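Long-range contacts in DNA repair protein XRCC1 (Homo sapiens, PDB 3LQC), which acts as a scaffold in DNA single-strand break repair, assembling repair complexes, binding poly-ADP-ribose chains and restraining PARP1 activity during base-excision repair: residues 55-64 with 105-116; 3-11 with 24-33. All coordinates share one frame; numbering follows the deposited sequence.

Both contacts lie in the N-terminal domain of XRCC1, on opposite sides of the chain's centre, with their own centres about 20 Å apart; they share no element. Interaction 1 joins two neighbouring strands of the three-stranded sheet, so its currency is the backbone hydrogen bond, and it is graded from buried Val58, Ile60 and Phe111 on one face to the more exposed Asp59, Val108 and Met110 on the other. Interaction 2 sets two short helices against the outermost strand 7-12 of the five-stranded sheet; no hydrogen bond crosses it, and aromatic and aliphatic surfaces do the work at a partly buried margin.

Interaction 1: residues 55-64 with 105-116; sequences IHSVDIGNDG and PNRVRMFGPDKL
Leu116 sets its CD1 methyl against the start of strand 57-63, 3.5 Å from His56 O, and meets Val58 CG2 with the two side chains crossing at about a right angle. Further along the same face, Phe111 turns the edge of its ring to Val58 O, which lies in the ring plane 3.3 Å from Phe111 CD1, while Ile60 CD1 approaches Phe111 CE1 at 4.2 Å. With CG of Phe111 beside its own backbone N (chi1 -54°), the ring reaches across to both residues.

The backbones carrying these side chains pair regularly as antiparallel strands. Val58 and Phe111, then Ile60 and Arg109, form hydrogen-bonded pairs, and Asn62 N continues the series to Arg107 O. On the other face Met110, its chain bent at chi2 (-71°), brings SD against the Asp59 carboxylate, whose OD2 is held by His150; Asp59 has two conformers, so this contact is less certain. Beside the start of the strand, Pro113 CG comes within 3.2 Å of His56 NE2.

Toward the end of strand 57-63, side chains and waters join the backbone pairing. Asn106 ND2 donates to Asn62 O at 3.2 Å, almost straight and in its own amide plane; a water bridging to Asn106 O and Ser145 OG also bind this backbone oxygen. The buried side-chain amide of Asn62 is held separately, ND2 through another water to Arg107 N and OD1 by Ser65 N. Gly64 N closes on Pro105 O.

Strand 57-63 is central in its three-stranded antiparallel sheet, between 108-111 and 143-150, and a classic beta bulge sets His56 and Ser57 both opposite His150. The face bearing Ile60 and Phe111 packs on Leu88 of strand 85-92, joining this sheet to the five-stranded one.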
loop_
_atom_site.group_PDB
_atom_site.type_symbol
_atom_site.label_atom_id
_atom_site.label_comp_id
_atom_site.label_asym_id
_atom_site.label_seq_id
_atom_site.Cartn_x
_atom_site.Cartn_y
_atom_site.Cartn_z
ATOM N N ILE A 55 6.426 16.745 21.076
ATOM C CA ILE A 55 6.214 17.167 19.702
ATOM C C ILE A 55 4.746 17.094 19.306
ATOM O O ILE A 55 4.180 16.014 19.150
ATOM C CB ILE A 55 7.095 16.375 18.734
ATOM C CG1 ILE A 55 8.563 16.693 19.023
ATOM C CG2 ILE A 55 6.746 16.719 17.302
ATOM C CD1 ILE A 55 9.538 15.847 18.266
ATOM N N HIS A 56 4.144 18.268 19.157
ATOM C CA HIS A 56 2.731 18.404 18.832
ATOM C C HIS A 56 2.448 17.906 17.416
ATOM O O HIS A 56 1.586 17.046 17.197
ATOM C CB HIS A 56 2.315 19.874 18.981
ATOM C CG HIS A 56 0.923 20.163 18.516
ATOM N ND1 HIS A 56 0.653 20.761 17.304
ATOM C CD2 HIS A 56 -0.278 19.937 19.101
ATOM C CE1 HIS A 56 -0.655 20.890 17.161
ATOM N NE2 HIS A 56 -1.243 20.399 18.237
ATOM N N SER A 57 3.192 18.458 16.464
ATOM C CA SER A 57 3.014 18.147 15.058
ATOM C C SER A 57 4.338 18.342 14.321
ATOM O O SER A 57 5.279 18.916 14.870
ATOM C CB SER A 57 1.936 19.048 14.456
ATOM O OG SER A 57 2.264 20.416 14.636
ATOM N N VAL A 58 4.400 17.872 13.076
ATOM C CA VAL A 58 5.638 17.879 12.306
ATOM C C VAL A 58 5.413 18.298 10.857
ATOM O O VAL A 58 4.569 17.730 10.171
ATOM C CB VAL A 58 6.289 16.482 12.302
ATOM C CG1 VAL A 58 7.614 16.518 11.553
ATOM C CG2 VAL A 58 6.492 15.982 13.722
ATOM N N ASP A 59 6.167 19.293 10.398
ATOM C CA ASP A 59 6.122 19.713 8.999
ATOM C C ASP A 59 7.422 19.297 8.319
ATOM O O ASP A 59 8.508 19.539 8.841
ATOM C CB ASP A 59 5.950 21.231 8.873
ATOM C CG ASP A 59 4.715 21.748 9.592
ATOM O OD1 ASP A 59 3.757 20.964 9.810
ATOM O OD2 ASP A 59 4.702 22.953 9.931
ATOM N N ILE A 60 7.305 18.678 7.150
ATOM C CA ILE A 60 8.459 18.131 6.457
ATOM C C ILE A 60 8.511 18.621 5.020
ATOM O O ILE A 60 7.534 18.517 4.283
ATOM C CB ILE A 60 8.427 16.598 6.469
ATOM C CG1 ILE A 60 8.562 16.091 7.901
ATOM C CG2 ILE A 60 9.526 16.027 5.581
ATOM C CD1 ILE A 60 8.502 14.608 8.021
ATOM N N GLY A 61 9.658 19.168 4.635
ATOM C CA GLY A 61 9.872 19.611 3.274
ATOM C C GLY A 61 10.874 18.701 2.603
ATOM O O GLY A 61 12.044 18.677 2.977
ATOM N N ASN A 62 10.420 17.950 1.609
ATOM C CA ASN A 62 11.272 16.956 0.990
ATOM C C ASN A 62 12.381 17.579 0.162
ATOM O O ASN A 62 12.254 18.698 -0.329
ATOM C CB ASN A 62 10.460 15.989 0.129
ATOM C CG ASN A 62 11.308 14.855 -0.430
ATOM O OD1 ASN A 62 12.211 14.356 0.237
ATOM N ND2 ASN A 62 11.023 14.450 -1.658
ATOM N N ASP A 63 13.480 16.852 0.029
ATOM C CA ASP A 63 14.494 17.204 -0.951
ATOM C C ASP A 63 14.975 15.942 -1.649
ATOM O O ASP A 63 16.144 15.565 -1.539
ATOM C CB ASP A 63 15.671 17.934 -0.315
ATOM C CG ASP A 63 16.733 18.322 -1.332
ATOM O OD1 ASP A 63 16.366 18.635 -2.484
ATOM O OD2 ASP A 63 17.933 18.317 -0.978
ATOM N N GLY A 64 14.052 15.283 -2.343
ATOM C CA GLY A 64 14.385 14.162 -3.202
ATOM C C GLY A 64 14.263 12.796 -2.557
ATOM O O GLY A 64 14.670 11.800 -3.150
ATOM N N PRO A 105 10.366 16.681 -6.446
ATOM C CA PRO A 105 11.301 16.282 -5.386
ATOM C C PRO A 105 11.087 17.055 -4.086
ATOM O O PRO A 105 11.660 16.694 -3.066
ATOM C CB PRO A 105 12.672 16.666 -5.957
ATOM C CG PRO A 105 12.418 17.288 -7.303
ATOM C CD PRO A 105 10.969 17.637 -7.379
ATOM N N ASN A 106 10.274 18.104 -4.123
ATOM C CA ASN A 106 10.207 19.033 -3.004
ATOM C C ASN A 106 8.842 19.134 -2.347
ATOM O O ASN A 106 8.476 20.191 -1.831
ATOM C CB ASN A 106 10.676 20.425 -3.442
ATOM C CG ASN A 106 12.089 20.418 -3.979
ATOM O OD1 ASN A 106 12.324 20.790 -5.122
ATOM N ND2 ASN A 106 13.038 19.982 -3.160
ATOM N N ARG A 107 8.090 18.043 -2.346
ATOM C CA ARG A 107 6.782 18.079 -1.708
ATOM C C ARG A 107 6.901 18.483 -0.245
ATOM O O ARG A 107 7.866 18.124 0.437
ATOM C CB ARG A 107 6.068 16.732 -1.820
ATOM C CG ARG A 107 5.516 16.455 -3.192
ATOM C CD ARG A 107 4.591 15.258 -3.194
ATOM N NE ARG A 107 3.988 15.091 -4.511
ATOM C CZ ARG A 107 4.432 14.256 -5.443
ATOM N NH1 ARG A 107 5.479 13.475 -5.203
ATOM N NH2 ARG A 107 3.816 14.187 -6.613
ATOM N N VAL A 108 5.921 19.245 0.223
ATOM C CA VAL A 108 5.814 19.568 1.634
ATOM C C VAL A 108 4.579 18.892 2.201
ATOM O O VAL A 108 3.501 18.957 1.608
ATOM C CB VAL A 108 5.681 21.083 1.862
ATOM C CG1 VAL A 108 5.525 21.378 3.360
ATOM C CG2 VAL A 108 6.873 21.823 1.275
ATOM N N ARG A 109 4.729 18.235 3.342
ATOM C CA ARG A 109 3.568 17.683 4.029
ATOM C C ARG A 109 3.579 18.081 5.499
ATOM O O ARG A 109 4.625 18.042 6.152
ATOM C CB ARG A 109 3.508 16.160 3.877
ATOM C CG ARG A 109 3.504 15.699 2.432
ATOM C CD ARG A 109 3.457 14.187 2.327
ATOM N NE ARG A 109 2.259 13.636 2.940
ATOM C CZ ARG A 109 2.065 12.338 3.139
ATOM N NH1 ARG A 109 2.995 11.474 2.766
ATOM N NH2 ARG A 109 0.948 11.907 3.708
ATOM N N MET A 110 2.414 18.483 5.997
ATOM C CA MET A 110 2.227 18.817 7.399
ATOM C C MET A 110 1.567 17.633 8.067
ATOM O O MET A 110 0.640 17.054 7.511
ATOM C CB MET A 110 1.311 20.034 7.538
ATOM C CG MET A 110 1.516 21.113 6.471
ATOM S SD MET A 110 3.058 22.023 6.664
ATOM C CE MET A 110 2.861 23.349 5.479
ATOM N N PHE A 111 2.036 17.280 9.258
ATOM C CA PHE A 111 1.454 16.169 10.006
ATOM C C PHE A 111 1.029 16.622 11.397
ATOM O O PHE A 111 1.843 16.678 12.314
ATOM C CB PHE A 111 2.444 15.002 10.095
ATOM C CG PHE A 111 2.971 14.549 8.756
ATOM C CD1 PHE A 111 4.016 15.219 8.143
ATOM C CD2 PHE A 111 2.413 13.455 8.104
ATOM C CE1 PHE A 111 4.501 14.810 6.907
ATOM C CE2 PHE A 111 2.892 13.043 6.869
ATOM C CZ PHE A 111 3.942 13.722 6.270
ATOM N N GLY A 112 -0.248 16.958 11.545
ATOM C CA GLY A 112 -0.774 17.409 12.818
ATOM C C GLY A 112 -0.924 16.267 13.796
ATOM O O GLY A 112 -0.623 15.123 13.470
ATOM N N PRO A 113 -1.407 16.567 15.008
ATOM C CA PRO A 113 -1.500 15.545 16.056
ATOM C C PRO A 113 -2.177 14.309 15.503
ATOM O O PRO A 113 -1.893 13.173 15.884
ATOM C CB PRO A 113 -2.410 16.199 17.103
ATOM C CG PRO A 113 -2.249 17.657 16.893
ATOM C CD PRO A 113 -1.992 17.854 15.425
ATOM N N ASP A 114 -3.083 14.560 14.578
ATOM C CA ASP A 114 -3.936 13.533 14.026
ATOM C C ASP A 114 -3.141 12.472 13.279
ATOM O O ASP A 114 -3.502 11.294 13.276
ATOM C CB ASP A 114 -4.937 14.181 13.079
ATOM C CG ASP A 114 -5.893 13.186 12.493
ATOM O OD1 ASP A 114 -6.302 12.260 13.231
ATOM O OD2 ASP A 114 -6.233 13.330 11.300
ATOM N N LYS A 115 -2.054 12.900 12.646
ATOM C CA LYS A 115 -1.317 12.033 11.735
ATOM C C LYS A 115 -0.056 11.440 12.357
ATOM O O LYS A 115 0.665 10.688 11.706
ATOM C CB LYS A 115 -0.995 12.777 10.435
ATOM C CG LYS A 115 -2.223 13.426 9.801
ATOM C CD LYS A 115 -2.241 13.249 8.292
ATOM C CE LYS A 115 -1.110 14.011 7.616
ATOM N NZ LYS A 115 -0.836 13.483 6.239
ATOM N N LEU A 116 0.198 11.778 13.619
ATOM C CA LEU A 116 1.315 11.212 14.362
ATOM C C LEU A 116 0.827 10.041 15.196
ATOM O O LEU A 116 -0.367 9.906 15.433
ATOM C CB LEU A 116 1.942 12.264 15.272
ATOM C CG LEU A 116 2.534 13.478 14.565
ATOM C CD1 LEU A 116 3.162 14.428 15.566
ATOM C CD2 LEU A 116 3.552 13.023 13.546
HETATM O O HOH W 1 8.674 15.138 -2.992
HETATM O O HOH W 2 10.542 20.784 0.037
#

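Interaction 2: residues 3-11 with 24-33. With CO3 (carbonate ion), chain D.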
loop_
_atom_site.group_PDB
_atom_site.type_symbol
_atom_site.label_atom_id
_atom_site.label_comp_id
_atom_site.label_asym_id
_atom_site.label_seq_id
_atom_site.Cartn_x
_atom_site.Cartn_y
_atom_site.Cartn_z
ATOM N N GLU A 3 21.441 2.620 10.516
ATOM C CA GLU A 3 22.670 2.018 11.004
ATOM C C GLU A 3 23.668 3.151 11.131
ATOM O O GLU A 3 23.518 4.187 10.483
ATOM C CB GLU A 3 23.175 0.922 10.066
ATOM C CG GLU A 3 23.123 1.254 8.575
ATOM C CD GLU A 3 23.898 0.236 7.753
ATOM O OE1 GLU A 3 23.383 -0.257 6.731
ATOM O OE2 GLU A 3 25.039 -0.077 8.140
ATOM N N ILE A 4 24.673 2.980 11.978
ATOM C CA ILE A 4 25.510 4.114 12.374
ATOM C C ILE A 4 26.183 4.845 11.198
ATOM O O ILE A 4 26.304 6.073 11.210
ATOM C CB ILE A 4 26.549 3.709 13.442
ATOM C CG1 ILE A 4 27.296 4.940 13.955
ATOM C CG2 ILE A 4 27.517 2.697 12.889
ATOM C CD1 ILE A 4 26.392 6.075 14.373
ATOM N N ARG A 5 26.603 4.094 10.184
ATOM C CA ARG A 5 27.328 4.674 9.056
ATOM C C ARG A 5 26.410 5.461 8.119
ATOM O O ARG A 5 26.883 6.193 7.254
ATOM C CB ARG A 5 28.074 3.590 8.281
ATOM C CG ARG A 5 27.163 2.643 7.547
ATOM C CD ARG A 5 27.930 1.772 6.567
ATOM N NE ARG A 5 27.007 1.176 5.610
ATOM C CZ ARG A 5 26.834 1.607 4.365
ATOM N NH1 ARG A 5 27.544 2.632 3.899
ATOM N NH2 ARG A 5 25.950 1.004 3.581
ATOM N N LEU A 6 25.100 5.307 8.305
ATOM C CA LEU A 6 24.114 6.041 7.518
ATOM C C LEU A 6 23.429 7.106 8.360
ATOM O O LEU A 6 22.457 7.722 7.935
ATOM C CB LEU A 6 23.075 5.078 6.945
ATOM C CG LEU A 6 23.719 4.114 5.954
ATOM C CD1 LEU A 6 22.711 3.152 5.367
ATOM C CD2 LEU A 6 24.412 4.944 4.872
ATOM N N ARG A 7 23.956 7.326 9.554
ATOM C CA ARG A 7 23.321 8.206 10.516
ATOM C C ARG A 7 24.226 9.381 10.865
ATOM O O ARG A 7 25.353 9.191 11.294
ATOM C CB ARG A 7 22.994 7.402 11.765
ATOM C CG ARG A 7 22.395 8.188 12.888
ATOM C CD ARG A 7 22.322 7.308 14.127
ATOM N NE ARG A 7 21.794 5.985 13.817
ATOM C CZ ARG A 7 22.245 4.860 14.358
ATOM N NH1 ARG A 7 23.246 4.893 15.230
ATOM N NH2 ARG A 7 21.711 3.696 14.013
ATOM N N HIS A 8 23.726 10.593 10.669
ATOM C CA HIS A 8 24.430 11.794 11.090
ATOM C C HIS A 8 23.866 12.289 12.416
ATOM O O HIS A 8 22.750 12.809 12.472
ATOM C CB HIS A 8 24.304 12.886 10.029
ATOM C CG HIS A 8 25.318 13.978 10.161
ATOM N ND1 HIS A 8 24.972 15.294 10.376
ATOM C CD2 HIS A 8 26.671 13.951 10.098
ATOM C CE1 HIS A 8 26.066 16.031 10.439
ATOM N NE2 HIS A 8 27.111 15.242 10.273
ATOM N N VAL A 9 24.644 12.114 13.479
ATOM C CA VAL A 9 24.236 12.510 14.820
ATOM C C VAL A 9 24.754 13.911 15.149
ATOM O O VAL A 9 25.923 14.222 14.911
ATOM C CB VAL A 9 24.755 11.494 15.865
ATOM C CG1 VAL A 9 24.179 11.780 17.242
ATOM C CG2 VAL A 9 24.399 10.074 15.432
ATOM N N VAL A 10 23.886 14.766 15.675
ATOM C CA VAL A 10 24.337 16.067 16.149
ATOM C C VAL A 10 23.701 16.463 17.471
ATOM O O VAL A 10 22.587 16.039 17.797
ATOM C CB VAL A 10 24.081 17.205 15.131
ATOM C CG1 VAL A 10 24.623 16.831 13.764
ATOM C CG2 VAL A 10 22.606 17.558 15.072
ATOM N N SER A 11 24.430 17.293 18.213
ATOM C CA SER A 11 23.951 17.892 19.451
ATOM C C SER A 11 23.275 19.224 19.172
ATOM O O SER A 11 23.809 20.056 18.445
ATOM C CB SER A 11 25.117 18.107 20.416
ATOM O OG SER A 11 25.856 16.906 20.563
ATOM N N LEU A 24 21.408 22.269 10.887
ATOM C CA LEU A 24 22.071 21.059 10.443
ATOM C C LEU A 24 22.027 21.008 8.932
ATOM O O LEU A 24 23.042 20.809 8.292
ATOM C CB LEU A 24 21.407 19.805 11.031
ATOM C CG LEU A 24 21.929 18.440 10.552
ATOM C CD1 LEU A 24 23.449 18.365 10.637
ATOM C CD2 LEU A 24 21.316 17.316 11.359
ATOM N N LEU A 25 20.840 21.206 8.370
ATOM C CA LEU A 25 20.616 20.962 6.954
ATOM C C LEU A 25 21.404 21.911 6.053
ATOM O O LEU A 25 21.826 21.532 4.963
ATOM C CB LEU A 25 19.122 21.012 6.642
ATOM C CG LEU A 25 18.335 19.820 7.205
ATOM C CD1 LEU A 25 16.831 20.019 7.092
ATOM C CD2 LEU A 25 18.756 18.532 6.518
ATOM N N LYS A 26 21.618 23.141 6.509
ATOM C CA LYS A 26 22.393 24.097 5.727
ATOM C C LYS A 26 23.850 24.124 6.176
ATOM O O LYS A 26 24.602 25.017 5.805
ATOM C CB LYS A 26 21.771 25.499 5.802
ATOM C CG LYS A 26 21.886 26.186 7.160
ATOM C CD LYS A 26 20.802 27.250 7.317
ATOM C CE LYS A 26 21.094 28.203 8.470
ATOM N NZ LYS A 26 22.316 29.018 8.218
ATOM N N ALA A 27 24.247 23.134 6.970
ATOM C CA ALA A 27 25.595 23.110 7.534
ATOM C C ALA A 27 26.572 22.436 6.602
ATOM O O ALA A 27 26.294 21.369 6.056
ATOM C CB ALA A 27 25.606 22.421 8.896
ATOM N N ASP A 28 27.734 23.050 6.446
ATOM C CA ASP A 28 28.740 22.542 5.528
ATOM C C ASP A 28 29.186 21.137 5.909
ATOM O O ASP A 28 29.390 20.289 5.049
ATOM C CB ASP A 28 29.946 23.480 5.496
ATOM C CG ASP A 28 30.397 23.794 4.087
ATOM O OD1 ASP A 28 29.555 24.257 3.283
ATOM O OD2 ASP A 28 31.589 23.584 3.785
ATOM N N THR A 29 29.347 20.900 7.201
ATOM C CA THR A 29 29.761 19.596 7.689
ATOM C C THR A 29 28.750 18.524 7.273
ATOM O O THR A 29 29.130 17.421 6.874
ATOM C CB THR A 29 29.897 19.609 9.219
ATOM O OG1 THR A 29 28.596 19.683 9.817
ATOM C CG2 THR A 29 30.707 20.813 9.661
ATOM N N TYR A 30 27.463 18.857 7.353
ATOM C CA TYR A 30 26.415 17.921 6.965
ATOM C C TYR A 30 26.448 17.669 5.463
ATOM O O TYR A 30 26.368 16.523 5.009
ATOM C CB TYR A 30 25.031 18.433 7.376
ATOM C CG TYR A 30 23.918 17.675 6.700
ATOM C CD1 TYR A 30 23.201 18.240 5.659
ATOM C CD2 TYR A 30 23.611 16.375 7.078
ATOM C CE1 TYR A 30 22.195 17.542 5.022
ATOM C CE2 TYR A 30 22.608 15.662 6.448
ATOM C CZ TYR A 30 21.900 16.250 5.423
ATOM O OH TYR A 30 20.898 15.544 4.790
ATOM N N ARG A 31 26.562 18.747 4.699
ATOM C CA ARG A 31 26.591 18.646 3.252
ATOM C C ARG A 31 27.772 17.801 2.792
ATOM O O ARG A 31 27.655 17.023 1.851
ATOM C CB ARG A 31 26.605 20.037 2.615
ATOM C CG ARG A 31 25.303 20.813 2.829
ATOM C CD ARG A 31 25.414 22.251 2.327
ATOM N N LYS A 32 28.901 17.926 3.474
ATOM C CA LYS A 32 30.069 17.121 3.144
ATOM C C LYS A 32 29.850 15.670 3.546
ATOM O O LYS A 32 30.248 14.755 2.833
ATOM C CB LYS A 32 31.314 17.658 3.842
ATOM C CG LYS A 32 31.671 19.080 3.452
ATOM C CD LYS A 32 32.707 19.659 4.406
ATOM C CE LYS A 32 33.035 21.104 4.069
ATOM N NZ LYS A 32 33.814 21.767 5.158
ATOM N N TRP A 33 29.231 15.462 4.703
ATOM C CA TRP A 33 28.900 14.114 5.144
ATOM C C TRP A 33 27.937 13.471 4.165
ATOM O O TRP A 33 28.095 12.312 3.793
ATOM C CB TRP A 33 28.265 14.133 6.533
ATOM C CG TRP A 33 27.820 12.783 6.988
ATOM C CD1 TRP A 33 28.577 11.845 7.623
ATOM C CD2 TRP A 33 26.508 12.210 6.838
ATOM N NE1 TRP A 33 27.818 10.723 7.885
ATOM C CE2 TRP A 33 26.550 10.923 7.414
ATOM C CE3 TRP A 33 25.311 12.665 6.278
ATOM C CZ2 TRP A 33 25.431 10.079 7.441
ATOM C CZ3 TRP A 33 24.203 11.826 6.308
ATOM C CH2 TRP A 33 24.273 10.547 6.885
HETATM C C CO3 D . 19.302 4.447 11.748
HETATM O O1 CO3 D . 19.625 5.703 11.843
HETATM O O2 CO3 D . 19.274 3.712 12.823
#
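His8 and Trp33 make the central aromatic contact, sliding past each other in opposite directions. His8 CB stands over the tryptophan six-membered ring, 3.7 Å from its centroid and only 2° off the normal, a nearly ideal CH-pi contact. The imidazole meets the five-membered ring obliquely, planes 37° apart, with His8 CD2 over the indole face 3.5 Å from Trp33 CG. Trp33 has CG opposite its backbone N across the CA-CB bond (chi1 176°), which swings the indole out from the helix and over the strand; its far edge reaches Leu6 O, 3.5 Å from Trp33 CH2. Tyr30 completes the cluster more loosely, presenting its CD2 edge to His8 ND1 at 3.7 Å.

Aliphatic contacts extend the surface from the end of helix 17-25. Leu24 CD1 lies in the plane of the imidazole, at its edge, 3.4 Å from His8 ND1, and the same methyl touches Val10 CG1 at 3.7 Å. His8 ND1 is consequently buried among carbon atoms with no polar partner in the model, which would probably disfavour a charged imidazole.

On the other side of the strand, Arg7 makes polar contacts. It points away from the helices and grips the carbonate, probably from the crystallisation liquor, with a forked pair of bonds: NE to O1, virtually straight, and NH2 to O2 at 2.7 Å. Ser44 and Lys129 also bind this ion, and Glu81 forms a salt bridge with Arg7.

Helix 28-33 runs nearly antiparallel to strand 7-11, their axes 10.4 Å apart. The other side of this strand contributes to the pocket that holds carbonate in this crystal. An aromatic cluster thus fastens helical cover to an edge strand of a beta-sandwich domain, consistent with the galactose-binding-domain-like clan of the XRCC1 N-terminal domain.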